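PDB 7D86: PHD finger protein 14 from Danio rerio, which binds histone H3, preferring the unmodified form, through its linked zinc fingers, and represses PDGFRA expression in the regulation of mesenchymal cell proliferation. Local coordinates for residues A[11-16]-A[200-204]; A[132-136]-A[164-168]; A[142-146]-A[156-160]. All blocks are in the same frame, centred on the assembly; numbering follows the deposited sequence.

Contact 1: residues A[11-16]-A[200-204]; sequences ICCVCL and NYLAL. With ZN (zinc ion), chain E.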
ATOM      1  N   ILE A  11      10.630  -9.884  -1.334  1.00 43.31           N
ATOM      2  CA  ILE A  11      10.271  -8.525  -0.941  1.00 40.11           C
ATOM      3  C   ILE A  11       8.799  -8.487  -0.567  1.00 40.04           C
ATOM      4  O   ILE A  11       7.955  -9.011  -1.299  1.00 40.98           O
ATOM      5  CB  ILE A  11      10.563  -7.514  -2.063  1.00 43.92           C
ATOM      6  CG1 ILE A  11      12.036  -7.591  -2.457  1.00 52.57           C
ATOM      7  CG2 ILE A  11      10.162  -6.085  -1.626  1.00 39.79           C
ATOM      8  CD1 ILE A  11      12.415  -6.703  -3.609  1.00 54.26           C
ATOM      9  N   CYS A  12       8.496  -7.837   0.556  1.00 41.34           N
ATOM     10  CA  CYS A  12       7.119  -7.579   0.960  1.00 41.07           C
ATOM     11  C   CYS A  12       6.538  -6.464   0.100  1.00 36.79           C
ATOM     12  O   CYS A  12       7.098  -5.366   0.041  1.00 33.06           O
ATOM     13  CB  CYS A  12       7.058  -7.187   2.434  1.00 37.37           C
ATOM     14  SG  CYS A  12       5.391  -6.725   2.936  1.00 35.57           S
ATOM     15  N   CYS A  13       5.412  -6.733  -0.556  1.00 36.41           N
ATOM     16  CA  CYS A  13       4.805  -5.747  -1.439  1.00 34.04           C
ATOM     17  C   CYS A  13       4.049  -4.659  -0.680  1.00 34.18           C
ATOM     18  O   CYS A  13       3.510  -3.742  -1.307  1.00 41.29           O
ATOM     19  CB  CYS A  13       3.862  -6.437  -2.421  1.00 40.50           C
ATOM     20  SG  CYS A  13       2.335  -6.966  -1.649  1.00 41.08           S
ATOM     21  N   VAL A  14       4.003  -4.716   0.642  1.00 31.35           N
ATOM     22  CA  VAL A  14       3.351  -3.682   1.442  1.00 33.81           C
ATOM     23  C   VAL A  14       4.354  -2.647   1.930  1.00 39.30           C
ATOM     24  O   VAL A  14       4.195  -1.454   1.678  1.00 40.41           O
ATOM     25  CB  VAL A  14       2.584  -4.318   2.621  1.00 29.48           C
ATOM     26  CG1 VAL A  14       2.057  -3.221   3.575  1.00 30.95           C
ATOM     27  CG2 VAL A  14       1.439  -5.187   2.092  1.00 31.85           C
ATOM     28  N   CYS A  15       5.411  -3.089   2.614  1.00 39.55           N
ATOM     29  CA  CYS A  15       6.409  -2.182   3.168  1.00 36.73           C
ATOM     30  C   CYS A  15       7.682  -2.091   2.337  1.00 33.85           C
ATOM     31  O   CYS A  15       8.544  -1.271   2.663  1.00 34.93           O
ATOM     32  CB  CYS A  15       6.770  -2.613   4.594  1.00 38.32           C
ATOM     33  SG  CYS A  15       7.636  -4.208   4.681  1.00 37.15           S
ATOM     34  N   LEU A  16       7.828  -2.910   1.290  1.00 31.74           N
ATOM     35  CA  LEU A  16       9.014  -3.001   0.430  1.00 34.59           C
ATOM     36  C   LEU A  16      10.266  -3.464   1.170  1.00 40.30           C
ATOM     37  O   LEU A  16      11.363  -3.427   0.599  1.00 39.78           O
ATOM     38  CB  LEU A  16       9.304  -1.678  -0.297  1.00 33.08           C
ATOM     39  CG  LEU A  16       8.172  -1.171  -1.203  1.00 34.51           C
ATOM     40  CD1 LEU A  16       8.584   0.098  -1.934  1.00 33.67           C
ATOM     41  CD2 LEU A  16       7.688  -2.247  -2.196  1.00 32.02           C
ATOM     42  N   ASN A 200      13.446  -1.939  -4.643  1.00 36.36           N
ATOM     43  CA  ASN A 200      12.693  -3.111  -4.207  1.00 36.47           C
ATOM     44  C   ASN A 200      11.321  -3.177  -4.863  1.00 35.13           C
ATOM     45  O   ASN A 200      10.832  -4.273  -5.158  1.00 32.64           O
ATOM     46  CB  ASN A 200      12.557  -3.123  -2.683  1.00 39.81           C
ATOM     47  CG  ASN A 200      13.815  -3.596  -1.996  1.00 40.59           C
ATOM     48  OD1 ASN A 200      14.831  -3.835  -2.646  1.00 38.87           O
ATOM     49  ND2 ASN A 200      13.762  -3.731  -0.680  1.00 39.49           N
ATOM     50  N   TYR A 201      10.690  -2.028  -5.108  1.00 35.77           N
ATOM     51  CA  TYR A 201       9.441  -2.035  -5.860  1.00 36.69           C
ATOM     52  C   TYR A 201       9.642  -2.647  -7.242  1.00 42.66           C
ATOM     53  O   TYR A 201       8.852  -3.487  -7.684  1.00 40.31           O
ATOM     54  CB  TYR A 201       8.881  -0.617  -5.974  1.00 33.78           C
ATOM     55  CG  TYR A 201       7.514  -0.581  -6.621  1.00 33.97           C
ATOM     56  CD1 TYR A 201       6.363  -0.690  -5.855  1.00 37.67           C
ATOM     57  CD2 TYR A 201       7.376  -0.446  -7.997  1.00 37.32           C
ATOM     58  CE1 TYR A 201       5.109  -0.658  -6.439  1.00 41.96           C
ATOM     59  CE2 TYR A 201       6.130  -0.420  -8.592  1.00 41.37           C
ATOM     60  CZ  TYR A 201       4.999  -0.524  -7.810  1.00 45.26           C
ATOM     61  OH  TYR A 201       3.762  -0.492  -8.402  1.00 50.77           O
ATOM     62  N   LEU A 202      10.701  -2.235  -7.943  1.00 44.17           N
ATOM     63  CA  LEU A 202      10.962  -2.781  -9.272  1.00 46.48           C
ATOM     64  C   LEU A 202      11.203  -4.284  -9.221  1.00 48.10           C
ATOM     65  O   LEU A 202      10.768  -5.020 -10.114  1.00 49.75           O
ATOM     66  CB  LEU A 202      12.157  -2.073  -9.904  1.00 47.99           C
ATOM     67  CG  LEU A 202      11.858  -0.628 -10.303  1.00 52.27           C
ATOM     68  CD1 LEU A 202      13.143   0.124 -10.623  1.00 52.46           C
ATOM     69  CD2 LEU A 202      10.900  -0.600 -11.492  1.00 56.49           C
ATOM     70  N   ALA A 203      11.882  -4.762  -8.178  1.00 47.13           N
ATOM     71  CA  ALA A 203      12.175  -6.184  -8.084  1.00 50.34           C
ATOM     72  C   ALA A 203      10.930  -7.026  -7.820  1.00 53.61           C
ATOM     73  O   ALA A 203      10.966  -8.242  -8.049  1.00 49.38           O
ATOM     74  CB  ALA A 203      13.224  -6.426  -6.999  1.00 52.24           C
ATOM     75  N   LEU A 204       9.826  -6.408  -7.377  1.00 47.93           N
ATOM     76  CA  LEU A 204       8.610  -7.166  -7.078  1.00 48.23           C
ATOM     77  C   LEU A 204       8.052  -7.857  -8.314  1.00 56.31           C
ATOM     78  O   LEU A 204       7.580  -8.995  -8.231  1.00 58.05           O
ATOM     79  CB  LEU A 204       7.538  -6.256  -6.483  1.00 45.54           C
ATOM     80  CG  LEU A 204       7.569  -5.966  -4.988  1.00 46.36           C
ATOM     81  CD1 LEU A 204       6.425  -5.033  -4.638  1.00 44.76           C
ATOM     82  CD2 LEU A 204       7.487  -7.260  -4.190  1.00 51.46           C
TER
HETATM   83 ZN    ZN E 504       6.082  -5.866   4.995  1.00 41.18          ZN

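Contact 2: residues A[132-136]-A[164-168]; sequences SLCED and REGLL. With ZN (zinc ion), chain D; EDO (1,2-ethanediol), chain H.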
ATOM      1  N   SER A 132      -0.413  13.520  -9.001  1.00 28.41           N
ATOM      2  CA  SER A 132       0.676  14.100  -9.773  1.00 29.10           C
ATOM      3  C   SER A 132       1.687  13.068 -10.247  1.00 32.91           C
ATOM      4  O   SER A 132       2.590  13.418 -11.018  1.00 36.82           O
ATOM      5  CB  SER A 132       1.396  15.162  -8.937  1.00 32.36           C
ATOM      6  OG  SER A 132       1.919  14.584  -7.750  1.00 33.98           O
ATOM      7  N   LEU A 133       1.567  11.815  -9.811  1.00 30.96           N
ATOM      8  CA  LEU A 133       2.542  10.784 -10.147  1.00 26.04           C
ATOM      9  C   LEU A 133       2.010   9.711 -11.090  1.00 31.98           C
ATOM     10  O   LEU A 133       2.731   8.746 -11.358  1.00 38.03           O
ATOM     11  CB  LEU A 133       3.049  10.119  -8.866  1.00 26.57           C
ATOM     12  CG  LEU A 133       3.816  11.044  -7.929  1.00 30.67           C
ATOM     13  CD1 LEU A 133       4.175  10.303  -6.654  1.00 30.13           C
ATOM     14  CD2 LEU A 133       5.055  11.546  -8.639  1.00 29.10           C
ATOM     15  N   CYS A 134       0.787   9.846 -11.595  1.00 32.98           N
ATOM     16  CA  CYS A 134       0.168   8.762 -12.353  1.00 33.28           C
ATOM     17  C   CYS A 134       0.900   8.521 -13.672  1.00 36.33           C
ATOM     18  O   CYS A 134       1.203   9.458 -14.415  1.00 39.65           O
ATOM     19  CB  CYS A 134      -1.306   9.075 -12.617  1.00 32.76           C
ATOM     20  SG  CYS A 134      -2.483   8.043 -11.684  1.00 31.68           S
ATOM     21  N   GLU A 135       1.192   7.251 -13.959  1.00 40.96           N
ATOM     22  CA  GLU A 135       1.794   6.911 -15.247  1.00 53.15           C
ATOM     23  C   GLU A 135       0.783   7.049 -16.377  1.00 48.70           C
ATOM     24  O   GLU A 135       1.132   7.454 -17.493  1.00 47.24           O
ATOM     25  CB  GLU A 135       2.351   5.487 -15.213  1.00 64.33           C
ATOM     26  CG  GLU A 135       3.300   5.222 -14.063  1.00 75.28           C
ATOM     27  CD  GLU A 135       3.548   3.745 -13.846  1.00 84.62           C
ATOM     28  OE1 GLU A 135       4.205   3.119 -14.702  1.00 89.23           O
ATOM     29  OE2 GLU A 135       3.076   3.209 -12.821  1.00 87.94           O
ATOM     30  N   ASP A 136      -0.473   6.721 -16.102  1.00 42.07           N
ATOM     31  CA  ASP A 136      -1.538   6.749 -17.092  1.00 40.28           C
ATOM     32  C   ASP A 136      -2.451   7.930 -16.784  1.00 36.07           C
ATOM     33  O   ASP A 136      -3.133   7.943 -15.754  1.00 36.07           O
ATOM     34  CB  ASP A 136      -2.313   5.435 -17.082  1.00 39.27           C
ATOM     35  CG  ASP A 136      -3.194   5.270 -18.299  1.00 42.12           C
ATOM     36  OD1 ASP A 136      -3.802   6.264 -18.747  1.00 44.17           O
ATOM     37  OD2 ASP A 136      -3.275   4.138 -18.807  1.00 46.86           O
ATOM     38  N   ARG A 164       5.473   3.361  -5.640  1.00 28.68           N
ATOM     39  CA  ARG A 164       6.330   3.043  -6.776  1.00 30.50           C
ATOM     40  C   ARG A 164       7.535   3.967  -6.830  1.00 31.59           C
ATOM     41  O   ARG A 164       8.632   3.551  -7.221  1.00 31.30           O
ATOM     42  CB  ARG A 164       5.514   3.136  -8.068  1.00 32.35           C
ATOM     43  CG  ARG A 164       6.281   2.898  -9.343  1.00 36.41           C
ATOM     44  CD  ARG A 164       5.448   3.264 -10.567  1.00 41.04           C
ATOM     45  NE  ARG A 164       5.412   4.712 -10.760  1.00 54.97           N
ATOM     46  CZ  ARG A 164       4.309   5.454 -10.708  1.00 63.42           C
ATOM     47  NH1 ARG A 164       3.132   4.885 -10.495  1.00 61.76           N
ATOM     48  NH2 ARG A 164       4.386   6.767 -10.888  1.00 70.78           N
ATOM     49  N   GLU A 165       7.351   5.220  -6.446  1.00 29.47           N
ATOM     50  CA  GLU A 165       8.437   6.194  -6.468  1.00 27.19           C
ATOM     51  C   GLU A 165       9.280   6.178  -5.194  1.00 30.44           C
ATOM     52  O   GLU A 165      10.181   7.022  -5.054  1.00 29.16           O
ATOM     53  CB  GLU A 165       7.864   7.594  -6.705  1.00 31.96           C
ATOM     54  CG  GLU A 165       7.279   7.796  -8.097  1.00 36.80           C
ATOM     55  CD  GLU A 165       8.339   7.741  -9.188  1.00 50.79           C
ATOM     56  OE1 GLU A 165       9.526   7.997  -8.890  1.00 54.11           O
ATOM     57  OE2 GLU A 165       7.992   7.433 -10.347  1.00 58.06           O
ATOM     58  N   GLY A 166       9.016   5.248  -4.277  1.00 27.37           N
ATOM     59  CA  GLY A 166       9.817   5.121  -3.073  1.00 26.90           C
ATOM     60  C   GLY A 166       9.507   6.163  -2.017  1.00 24.25           C
ATOM     61  O   GLY A 166      10.386   6.521  -1.226  1.00 28.56           O
ATOM     62  N   LEU A 167       8.277   6.659  -1.980  1.00 26.90           N
ATOM     63  CA  LEU A 167       7.932   7.827  -1.170  1.00 24.10           C
ATOM     64  C   LEU A 167       7.209   7.490   0.131  1.00 30.51           C
ATOM     65  O   LEU A 167       7.003   8.386   0.956  1.00 29.38           O
ATOM     66  CB  LEU A 167       7.070   8.791  -1.995  1.00 25.19           C
ATOM     67  CG  LEU A 167       7.703   9.246  -3.314  1.00 29.11           C
ATOM     68  CD1 LEU A 167       6.767  10.187  -4.046  1.00 30.27           C
ATOM     69  CD2 LEU A 167       9.040   9.930  -3.044  1.00 30.37           C
ATOM     70  N   LEU A 168       6.812   6.237   0.342  1.00 27.59           N
ATOM     71  CA  LEU A 168       6.074   5.850   1.539  1.00 26.27           C
ATOM     72  C   LEU A 168       7.047   5.387   2.611  1.00 29.48           C
ATOM     73  O   LEU A 168       7.952   4.593   2.337  1.00 29.57           O
ATOM     74  CB  LEU A 168       5.071   4.733   1.240  1.00 26.72           C
ATOM     75  CG  LEU A 168       4.050   4.968   0.130  1.00 26.04           C
ATOM     76  CD1 LEU A 168       3.106   3.773   0.022  1.00 25.74           C
ATOM     77  CD2 LEU A 168       3.266   6.260   0.391  1.00 25.82           C
TER
HETATM   78 ZN    ZN D 503      -1.681   7.971  -9.471  1.00 34.37          ZN
HETATM   79  C1  EDO H 507      -0.615   3.929 -12.287  1.00 49.48           C
HETATM   80  O1  EDO H 507       0.484   4.851 -12.238  1.00 50.72           O
HETATM   81  C2  EDO H 507      -1.427   4.210 -13.544  1.00 47.92           C
HETATM   82  O2  EDO H 507      -1.743   5.609 -13.582  1.00 43.22           O

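Contact 3: residues A[142-146]-A[156-160]; sequences TGVCI and FFHVT. With ZN (zinc ion), chain D.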
ATOM      1  N   THR A 142      -8.815   9.337 -10.263  1.00 46.26           N
ATOM      2  CA  THR A 142      -9.579   8.242  -9.690  1.00 50.01           C
ATOM      3  C   THR A 142      -9.153   8.016  -8.249  1.00 43.02           C
ATOM      4  O   THR A 142      -8.058   8.396  -7.833  1.00 45.79           O
ATOM      5  CB  THR A 142      -9.386   6.945 -10.484  1.00 52.53           C
ATOM      6  OG1 THR A 142      -8.036   6.499 -10.330  1.00 57.71           O
ATOM      7  CG2 THR A 142      -9.697   7.151 -11.967  1.00 45.44           C
ATOM      8  N   GLY A 143     -10.030   7.367  -7.494  1.00 39.52           N
ATOM      9  CA  GLY A 143      -9.672   6.964  -6.161  1.00 33.95           C
ATOM     10  C   GLY A 143      -9.380   8.160  -5.278  1.00 34.27           C
ATOM     11  O   GLY A 143      -9.896   9.265  -5.474  1.00 30.17           O
ATOM     12  N   VAL A 144      -8.521   7.928  -4.294  1.00 28.39           N
ATOM     13  CA  VAL A 144      -8.243   8.896  -3.245  1.00 28.17           C
ATOM     14  C   VAL A 144      -6.742   9.143  -3.214  1.00 28.33           C
ATOM     15  O   VAL A 144      -5.951   8.193  -3.201  1.00 35.85           O
ATOM     16  CB  VAL A 144      -8.757   8.407  -1.877  1.00 30.14           C
ATOM     17  CG1 VAL A 144      -8.353   9.375  -0.766  1.00 33.01           C
ATOM     18  CG2 VAL A 144     -10.271   8.267  -1.902  1.00 31.30           C
ATOM     19  N   CYS A 145      -6.351  10.412  -3.236  1.00 29.07           N
ATOM     20  CA  CYS A 145      -4.947  10.777  -3.122  1.00 28.93           C
ATOM     21  C   CYS A 145      -4.599  11.087  -1.677  1.00 27.11           C
ATOM     22  O   CYS A 145      -5.450  11.515  -0.892  1.00 28.67           O
ATOM     23  CB  CYS A 145      -4.624  11.996  -3.988  1.00 30.35           C
ATOM     24  SG  CYS A 145      -4.582  11.688  -5.755  1.00 35.10           S
ATOM     25  N   ILE A 146      -3.327  10.876  -1.338  1.00 24.62           N
ATOM     26  CA  ILE A 146      -2.745  11.390  -0.104  1.00 26.21           C
ATOM     27  C   ILE A 146      -1.827  12.534  -0.491  1.00 28.24           C
ATOM     28  O   ILE A 146      -1.563  12.755  -1.679  1.00 29.16           O
ATOM     29  CB  ILE A 146      -1.967  10.317   0.675  1.00 26.08           C
ATOM     30  CG1 ILE A 146      -0.810   9.802  -0.190  1.00 25.92           C
ATOM     31  CG2 ILE A 146      -2.905   9.208   1.161  1.00 31.27           C
ATOM     32  CD1 ILE A 146       0.075   8.808   0.503  1.00 26.41           C
ATOM     33  N   PHE A 156      -0.056  15.951  -4.219  1.00 30.82           N
ATOM     34  CA  PHE A 156      -1.005  14.850  -4.083  1.00 29.99           C
ATOM     35  C   PHE A 156      -0.649  13.686  -5.000  1.00 29.36           C
ATOM     36  O   PHE A 156      -0.212  13.882  -6.141  1.00 27.94           O
ATOM     37  CB  PHE A 156      -2.428  15.316  -4.381  1.00 30.89           C
ATOM     38  CG  PHE A 156      -2.908  16.384  -3.453  1.00 37.24           C
ATOM     39  CD1 PHE A 156      -3.188  16.094  -2.127  1.00 44.34           C
ATOM     40  CD2 PHE A 156      -3.063  17.684  -3.895  1.00 40.42           C
ATOM     41  CE1 PHE A 156      -3.618  17.092  -1.253  1.00 45.35           C
ATOM     42  CE2 PHE A 156      -3.496  18.676  -3.030  1.00 45.01           C
ATOM     43  CZ  PHE A 156      -3.770  18.376  -1.707  1.00 43.34           C
ATOM     44  N   PHE A 157      -0.877  12.471  -4.504  1.00 29.40           N
ATOM     45  CA  PHE A 157      -0.608  11.269  -5.281  1.00 24.87           C
ATOM     46  C   PHE A 157      -1.355  10.088  -4.679  1.00 23.41           C
ATOM     47  O   PHE A 157      -1.647  10.062  -3.483  1.00 23.67           O
ATOM     48  CB  PHE A 157       0.896  10.959  -5.345  1.00 25.93           C
ATOM     49  CG  PHE A 157       1.676  11.458  -4.156  1.00 28.05           C
ATOM     50  CD1 PHE A 157       1.523  10.873  -2.911  1.00 28.16           C
ATOM     51  CD2 PHE A 157       2.581  12.504  -4.297  1.00 31.28           C
ATOM     52  CE1 PHE A 157       2.246  11.341  -1.810  1.00 34.11           C
ATOM     53  CE2 PHE A 157       3.308  12.967  -3.203  1.00 29.06           C
ATOM     54  CZ  PHE A 157       3.140  12.379  -1.963  1.00 30.31           C
ATOM     55  N   HIS A 158      -1.660   9.106  -5.527  1.00 25.60           N
ATOM     56  CA  HIS A 158      -2.185   7.846  -5.019  1.00 22.50           C
ATOM     57  C   HIS A 158      -1.139   7.179  -4.143  1.00 24.89           C
ATOM     58  O   HIS A 158       0.067   7.347  -4.347  1.00 26.87           O
ATOM     59  CB  HIS A 158      -2.543   6.897  -6.170  1.00 25.21           C
ATOM     60  CG  HIS A 158      -3.639   7.395  -7.050  1.00 27.49           C
ATOM     61  ND1 HIS A 158      -3.441   7.715  -8.376  1.00 30.23           N
ATOM     62  CD2 HIS A 158      -4.950   7.620  -6.795  1.00 27.08           C
ATOM     63  CE1 HIS A 158      -4.583   8.119  -8.900  1.00 26.74           C
ATOM     64  NE2 HIS A 158      -5.514   8.071  -7.962  1.00 31.26           N
ATOM     65  N   VAL A 159      -1.607   6.381  -3.179  1.00 23.84           N
ATOM     66  CA  VAL A 159      -0.687   5.691  -2.279  1.00 23.96           C
ATOM     67  C   VAL A 159       0.239   4.769  -3.060  1.00 25.96           C
ATOM     68  O   VAL A 159       1.443   4.707  -2.796  1.00 26.75           O
ATOM     69  CB  VAL A 159      -1.460   4.918  -1.198  1.00 26.57           C
ATOM     70  CG1 VAL A 159      -0.487   4.127  -0.324  1.00 24.53           C
ATOM     71  CG2 VAL A 159      -2.299   5.881  -0.363  1.00 24.16           C
ATOM     72  N   THR A 160      -0.309   4.031  -4.032  1.00 26.32           N
ATOM     73  CA  THR A 160       0.510   3.081  -4.781  1.00 28.60           C
ATOM     74  C   THR A 160       1.419   3.775  -5.786  1.00 28.62           C
ATOM     75  O   THR A 160       2.497   3.254  -6.103  1.00 28.25           O
ATOM     76  CB  THR A 160      -0.378   2.056  -5.485  1.00 29.11           C
ATOM     77  OG1 THR A 160      -1.439   2.727  -6.179  1.00 29.34           O
ATOM     78  CG2 THR A 160      -0.979   1.093  -4.462  1.00 31.51           C
TER
HETATM   79 ZN    ZN D 503      -1.681   7.971  -9.471  1.00 34.37          ZN
HETATM   80  O   HOH W   1      -4.307   5.683  -3.056  1.00 31.46           O

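Contact 1: residues A[11-16]-A[200-204]
I11 and L16 stand just before and just after the first CxxC zinc knuckle of PHD finger 1, and both rest on helix 191-204 near the far end of the chain. I11 shows how a branched side chain fills such a seam. Its CB meets L204 CD2 at 3.7 Å. The branch atom CG2 lies between that same methyl and N200 CB. The other branch leads through CG1, which is anti to the carbonyl carbon (chi1 -57°), and out along an extended chi2 to CD1. This tip settles on the helix surface, pressed to 3.5 Å from A203 CB, a tight fit for two carbons, and it also lies against the carbonyl oxygen of N200. A203, with a single methyl, lets the helix come this close to I11. L204 reaches back the other way: CD2 approaches I11 O, while CD1 sits 3.7 Å from C13 CB and 3.9 Å from L16 CD2, the two leucine side chains meeting at about a right angle. L16 also touches the CB of Y201 with CD1 and lies near the edge of its ring with CD2. Behind this apolar layer the knuckle is held by its metal: C12 and C15 bind the zinc ion through SG, with H37 and C40 completing the site, and the backbone N of V14 donates to C12 SG at 3.4 Å. One polar bond crosses between the segments. An asparagine suits its place because its amide N-H can meet a carbonyl held by the loop: N200 ND2 donates to L16 O at 2.7 Å with an N-H...O angle of 171°, and that oxygen lies almost in the plane of the N200 amide.

Contact 2: residues A[132-136]-A[164-168]
The guanidinium of R164 is covered on one face by E135, whose CG stands 3.5 Å above the plane over its centre, with OE2 on the same side. At the edge, close to the plane, lies the carbonyl of L133, and the O1 of a bound 1,2-ethanediol approaches obliquely. R164 NH2 donates to L133 O at 2.6 Å, a short bond that is somewhat bent (148°). NH1 forms a salt bridge with E135 OE2 at 2.9 Å, the acid arriving from above the guanidinium with the two planes 52° apart. Since E135 is poorly ordered, this ion pair is probably less constant than the bond to the backbone. The ethanediol, probably from the crystallisation liquor, takes the backbone N-H of E135 on O1 and gives a hydrogen bond to OE2. Arginine suits the site because its chain, with CG anti to the backbone N (chi1 177°) and a bend at chi3, is long enough to span the gap and offers several N-H groups at once. Next to these charges is a small apolar patch in which L133 CD1 meets L167 CD1 tip to tip at 3.7 Å. E165 makes a long ion pair with R164 NH2, but its OE1 is bound in a salt bridge to R194 of helix 191-204. The loop of L133 belongs to the first of the two zinc sites of PHD finger 2: C134 SG binds the metal with C131, H158 and C161. G166 closes helix 159-164 in a Schellman motif, its positive phi being a turn that glycine takes easily. The contact thus ties the C-terminal end of that helix to the zinc loop, with Y201 and R194 of helix 191-204 packing against R164 and L167.

Contact 3: residues A[142-146]-A[156-160]
I146 packs against F157 and V159 in the dense half of this contact, whereas V144 and C145 are more loosely joined to the second segment, partly through a bridging water. I146 CG1 lies between the backbone N and the carbonyl carbon (chi1 61°), which brings it 3.7 Å from F157 CD1. The other branch, CG2, meets V159 CG2 at the same 3.7 Å, the two side chains crossing at about a right angle. A beta-branched isoleucine suits the place, since CG1 turns to the ring and CG2 to the valine, with CD1 lying near both. With an alanine here, the flank of the F157 ring and V159 CG2 would probably lose their packing partner, opening a gap next to L168. Beneath the side chains, I146 and F157 form an antiparallel hydrogen-bonded pair: I146 N donates to F157 O at 2.8 Å, and F157 N returns a bond to I146 O at 2.9 Å. This is the short beta hairpin of PHD finger 2, strands 145-147 and 156-158, and its second strand delivers H158 to the zinc ion, which ND1 binds at 2.1 Å. On the far side of the ring is a firm polar anchor: H158 NE2 donates to O of the partly exposed T142 at 2.6 Å with the oxygen close to the ring plane, which fixes how the imidazole is turned and would probably make its metal-bound nitrogen a stronger donor. Between this anchor and the strand pair the joining is looser. C145 SG sits over one face of the ring, 4.4 Å from the centroid of H158, and instead of a direct strand bond a water takes the N-H of V159, at the start of helix 159-164, and gives a hydrogen bond to V144 O, 3.0 Å from the water oxygen.

The three contacts are nested along the chain: 142-146/156-160 lies inside the loop closed by contact 2, which lies inside the long loop closed by contact 1. Contacts 2 and 3 have centres 9 Å apart and both belong to PHD finger 2, sharing one zinc ion, with helix 159-164 running from one to the other. Contact 1, centred 14 Å from contact 2 and 19 Å from contact 3, brings PHD finger 1 against helix 191-204, and Y201 on that helix packs on R164 of contact 2. The C-terminal helix therefore touches both PHD fingers, consistent with the zinc fingers, which histone H3 binding requires, packing together as one unit.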